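Putative citrate lyase (Ralstonia eutropha, PDB 3QQW) probably acts as a magnesium-dependent lyase of the citrate lyase family, cleaving a carbon-carbon bond in a CoA thioester such as (S)-citramalyl-CoA. Local coordinates at residues L112-V117 and F249-S254; Q163-P168 and N218-A223. One frame throughout, in Å; residues are numbered along the deposited sequence.

Interaction 1. Residues L112-V117 and F249-S254; sequences LAYITV and FLRMWS
Inside the TIM barrel, Y114 and T116 of 112-117 face R251 and W253 of 249-254 across the core. The phenol OH of Y114 stands 4.1 Å from NH2 of R251, near the guanidinium plane at its edge, and Y114 CE2 lies at the same distance from that NH2. Ring and guanidinium planes are almost perpendicular, at 85°. The chi1 of Y114 (54°) and the extended chain of R251, with CG anti to N (chi1 -171°), bring the two groups together from opposite walls of the barrel. At these distances the pair touches without a hydrogen bond; the polar ends bond elsewhere: Y114 OH to T52 OG1, and R251 NH2 in salt bridges to E26 and D50. A long, cationic arginine suits this buried place, where two acidic side chains meet its tip.

Strands 115-117 and 251-254 are the fourth and eighth of eight parallel strands, so the closest CA atoms, those of T116 and W253, remain 11.9 Å apart and only side chains bridge the interior. Nearer the C-terminal ends of the strands, T116 CG2 reaches CZ2 of W253 at 4.3 Å. The methyl approaches obliquely and can rest against the apolar benzene side of the indole. W253 NE1 bonds D174 OD1, and the side chain of W253 comes within about 3 Å of that of R88, a predicted substrate-binding residue.

Interaction 2. Residues Q163-P168 and N218-A223; sequences QIAELP and NGIVPA
A165, N218 and I220 bury most of the surface where 163-168, the end of helix 161-164 and the turn that follows, meets 218-223, the loop after helix 202-217 and the start of strand 221-224. These connections feed neighbouring strands of the TIM barrel, 170-175 and 221-224, so the contact joins successive helix-to-strand links at the N-terminal end of the barrel.

A165 sits inside a type I turn from I164 to L167, closed by L167 N to I164 O at 2.9 Å. Its methyl points at the other segment, and CB comes within 3.3 Å of N218 ND2. So close an approach of the asparagine amide suits a residue as small as alanine. The asparagine CB in turn lies 3.3 Å from A165 O. I220 CD1 packs against A165 CB at 4.0 Å and is 3.1 Å from A165 O, a tight approach; its side chain also touches I170 and L173 of strand 170-175. An isoleucine suits this buried place, where its neighbours are largely apolar.

On the exposed side, E166 crosses N218 at about a right angle, its CG 3.5 Å from N218 OD1. The carboxylate and amide planes differ by 56°. A water donates to E166 OE2 (3.2 Å) and accepts from N218 ND2 (3.0 Å).

With no direct hydrogen bond across it, the contact depends on close packing; N218 ND2 is held by A214 O, in the last turn of the preceding helix, and the polar link between E166 and N218 runs through water, beside the van der Waals contact of CG with OD1.

Interaction 1 lies in the barrel interior, close to the centre of the chain, whereas interaction 2 sits about 13 Å away, centre to centre, and is partly buried at the N-terminal end of the barrel. Both reach the same sheet: strands 221-224 and 251-254 are neighbours, and L250 N probably bonds P222 O at 3.0 Å, with R251 CB against A223 CB at 3.8 Å. Along the chain, interaction 2 is nested within the loop closed by interaction 1. Across the core, long side chains (Y114, R251, W253) have polar ends bonded to residues of other strands, and W253 lies beside the predicted substrate site; in interaction 2, A165, N218 and I220 pack closely, and E166 and N218 share a water.

Interaction 1. Residues L112-V117 and F249-S254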
# COMPACT_ATOMS: atom_id res chain seq x y z
N LEU C 112 -31.37 14.22 13.24
CA LEU C 112 -30.22 14.13 12.33
C LEU C 112 -29.43 12.85 12.57
O LEU C 112 -28.95 12.63 13.68
CB LEU C 112 -29.34 15.37 12.47
CG LEU C 112 -28.17 15.54 11.48
CD1 LEU C 112 -28.64 15.63 10.02
CD2 LEU C 112 -27.37 16.75 11.84
N ALA C 113 -29.35 11.98 11.54
CA ALA C 113 -28.69 10.69 11.65
C ALA C 113 -27.16 10.81 11.58
O ALA C 113 -26.45 10.08 12.28
CB ALA C 113 -29.19 9.75 10.56
N TYR C 114 -26.66 11.72 10.73
CA TYR C 114 -25.24 11.95 10.49
C TYR C 114 -25.01 13.18 9.63
O TYR C 114 -25.93 13.68 8.97
CB TYR C 114 -24.57 10.72 9.79
CG TYR C 114 -25.26 10.30 8.53
CD1 TYR C 114 -24.93 10.87 7.30
CD2 TYR C 114 -26.26 9.33 8.54
CE1 TYR C 114 -25.59 10.51 6.12
CE2 TYR C 114 -26.93 8.96 7.38
CZ TYR C 114 -26.60 9.56 6.18
OH TYR C 114 -27.24 9.17 5.03
N ILE C 115 -23.74 13.62 9.57
CA ILE C 115 -23.30 14.68 8.69
C ILE C 115 -22.20 14.09 7.82
O ILE C 115 -21.26 13.47 8.32
CB ILE C 115 -22.85 15.97 9.45
CG1 ILE C 115 -24.08 16.72 9.96
CG2 ILE C 115 -21.99 16.88 8.56
CD1 ILE C 115 -23.77 17.66 11.02
N THR C 116 -22.35 14.27 6.51
CA THR C 116 -21.38 13.84 5.51
C THR C 116 -20.52 15.06 5.19
O THR C 116 -21.04 16.13 4.83
CB THR C 116 -22.08 13.22 4.33
OG1 THR C 116 -22.78 12.07 4.79
CG2 THR C 116 -21.11 12.82 3.24
N VAL C 117 -19.21 14.91 5.39
CA VAL C 117 -18.21 15.97 5.18
C VAL C 117 -17.44 15.65 3.89
O VAL C 117 -16.72 14.64 3.82
CB VAL C 117 -17.28 16.12 6.41
CG1 VAL C 117 -16.24 17.21 6.21
CG2 VAL C 117 -18.07 16.33 7.69
N PHE C 249 -15.78 -3.34 1.34
CA PHE C 249 -16.75 -2.27 1.55
C PHE C 249 -18.00 -2.89 2.14
O PHE C 249 -18.32 -4.04 1.81
CB PHE C 249 -17.06 -1.52 0.25
CG PHE C 249 -15.94 -0.63 -0.22
CD1 PHE C 249 -15.86 0.68 0.20
CD2 PHE C 249 -14.99 -1.10 -1.12
CE1 PHE C 249 -14.86 1.54 -0.29
CE2 PHE C 249 -13.98 -0.25 -1.59
CZ PHE C 249 -13.92 1.06 -1.17
N LEU C 250 -18.69 -2.17 3.05
CA LEU C 250 -19.85 -2.69 3.77
C LEU C 250 -21.07 -1.82 3.55
O LEU C 250 -22.15 -2.04 4.14
CB LEU C 250 -19.47 -2.72 5.26
CG LEU C 250 -18.42 -3.76 5.67
CD1 LEU C 250 -18.06 -3.60 7.12
CD2 LEU C 250 -18.92 -5.17 5.41
N ARG C 251 -20.90 -0.81 2.70
CA ARG C 251 -21.93 0.16 2.36
C ARG C 251 -21.62 0.71 0.98
O ARG C 251 -20.48 0.64 0.51
CB ARG C 251 -21.94 1.26 3.42
CG ARG C 251 -23.07 2.26 3.38
CD ARG C 251 -23.01 2.94 4.73
NE ARG C 251 -23.72 4.21 4.81
CZ ARG C 251 -24.85 4.39 5.48
NH1 ARG C 251 -25.44 3.37 6.07
NH2 ARG C 251 -25.39 5.59 5.56
N MSE C 252 -22.64 1.26 0.31
CA MSE C 252 -22.49 1.87 -1.00
C MSE C 252 -23.54 2.91 -1.20
O MSE C 252 -24.70 2.70 -0.85
CB MSE C 252 -22.59 0.80 -2.10
CG MSE C 252 -22.10 1.30 -3.43
SE MSE C 252 -21.98 -0.18 -4.63
CE MSE C 252 -22.31 0.76 -6.30
N TRP C 253 -23.14 4.00 -1.85
CA TRP C 253 -24.03 5.10 -2.19
C TRP C 253 -24.98 4.73 -3.32
O TRP C 253 -24.65 3.93 -4.20
CB TRP C 253 -23.21 6.32 -2.61
CG TRP C 253 -22.53 7.05 -1.49
CD1 TRP C 253 -22.31 6.61 -0.22
CD2 TRP C 253 -21.97 8.37 -1.55
NE1 TRP C 253 -21.67 7.57 0.52
CE2 TRP C 253 -21.46 8.67 -0.27
CE3 TRP C 253 -21.93 9.37 -2.56
CZ2 TRP C 253 -20.85 9.91 0.03
CZ3 TRP C 253 -21.34 10.59 -2.25
CH2 TRP C 253 -20.78 10.84 -0.99
N SER C 254 -26.14 5.37 -3.33
CA SER C 254 -27.15 5.26 -4.36
C SER C 254 -27.56 6.66 -4.82
O SER C 254 -27.70 7.55 -3.99
CB SER C 254 -28.36 4.50 -3.83
OG SER C 254 -29.47 4.66 -4.69

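Interaction 2. Residues Q163-P168 and N218-A223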
# COMPACT_ATOMS: atom_id res chain seq x y z
N GLN C 163 -5.00 8.80 9.98
CA GLN C 163 -5.13 9.86 10.98
C GLN C 163 -6.60 10.29 11.06
O GLN C 163 -7.15 10.42 12.15
CB GLN C 163 -4.20 11.01 10.60
CG GLN C 163 -3.83 11.88 11.73
CD GLN C 163 -2.57 12.60 11.36
OE1 GLN C 163 -2.52 13.36 10.38
NE2 GLN C 163 -1.51 12.33 12.10
N ILE C 164 -7.26 10.43 9.90
CA ILE C 164 -8.69 10.78 9.82
C ILE C 164 -9.51 9.69 10.53
O ILE C 164 -10.34 10.02 11.36
CB ILE C 164 -9.11 10.97 8.33
CG1 ILE C 164 -8.54 12.29 7.76
CG2 ILE C 164 -10.63 10.90 8.16
CD1 ILE C 164 -8.65 12.49 6.25
N ALA C 165 -9.23 8.41 10.27
CA ALA C 165 -9.95 7.28 10.87
C ALA C 165 -9.86 7.23 12.41
O ALA C 165 -10.70 6.61 13.06
CB ALA C 165 -9.44 5.97 10.29
N GLU C 166 -8.89 7.92 13.00
CA GLU C 166 -8.73 7.96 14.44
C GLU C 166 -9.52 9.09 15.09
O GLU C 166 -9.62 9.11 16.32
CB GLU C 166 -7.23 8.11 14.79
CG GLU C 166 -6.51 6.78 14.66
CD GLU C 166 -5.63 6.43 15.83
OE1 GLU C 166 -5.81 7.03 16.91
OE2 GLU C 166 -4.85 5.46 15.69
N LEU C 167 -10.09 10.01 14.27
CA LEU C 167 -10.84 11.14 14.77
C LEU C 167 -12.17 10.70 15.39
O LEU C 167 -12.71 9.67 14.99
CB LEU C 167 -11.06 12.18 13.66
CG LEU C 167 -9.78 12.89 13.19
CD1 LEU C 167 -10.06 13.71 11.96
CD2 LEU C 167 -9.18 13.75 14.29
N PRO C 168 -12.67 11.45 16.41
CA PRO C 168 -13.91 11.02 17.09
C PRO C 168 -15.18 11.17 16.27
O PRO C 168 -15.30 12.07 15.43
CB PRO C 168 -13.97 11.94 18.33
CG PRO C 168 -13.22 13.18 17.92
CD PRO C 168 -12.10 12.66 17.05
N ASN C 218 -10.20 0.93 12.53
CA ASN C 218 -10.72 1.84 13.55
C ASN C 218 -12.22 1.69 13.83
O ASN C 218 -12.85 2.62 14.33
CB ASN C 218 -10.41 3.28 13.11
CG ASN C 218 -8.95 3.59 13.25
OD1 ASN C 218 -8.46 3.84 14.34
ND2 ASN C 218 -8.21 3.50 12.16
N GLY C 219 -12.78 0.53 13.51
CA GLY C 219 -14.21 0.25 13.73
C GLY C 219 -15.12 1.21 13.00
O GLY C 219 -16.14 1.65 13.54
N ILE C 220 -14.74 1.56 11.77
CA ILE C 220 -15.49 2.47 10.91
C ILE C 220 -15.95 1.68 9.70
O ILE C 220 -15.22 0.82 9.21
CB ILE C 220 -14.64 3.72 10.53
CG1 ILE C 220 -14.35 4.59 11.78
CG2 ILE C 220 -15.29 4.55 9.45
CD1 ILE C 220 -13.22 5.54 11.61
N VAL C 221 -17.17 1.96 9.24
CA VAL C 221 -17.73 1.33 8.06
C VAL C 221 -17.11 1.97 6.79
O VAL C 221 -17.22 3.19 6.59
CB VAL C 221 -19.29 1.43 8.07
CG1 VAL C 221 -19.88 1.07 6.70
CG2 VAL C 221 -19.89 0.55 9.16
N PRO C 222 -16.50 1.17 5.89
CA PRO C 222 -16.03 1.75 4.62
C PRO C 222 -17.18 1.73 3.59
O PRO C 222 -17.80 0.69 3.40
CB PRO C 222 -14.85 0.84 4.23
CG PRO C 222 -15.04 -0.45 5.05
CD PRO C 222 -16.24 -0.28 5.95
N ALA C 223 -17.49 2.88 2.96
CA ALA C 223 -18.56 2.98 1.98
C ALA C 223 -18.03 3.25 0.58
O ALA C 223 -17.06 4.00 0.39
CB ALA C 223 -19.57 4.03 2.38
O HOH W 1 -5.49 4.70 12.67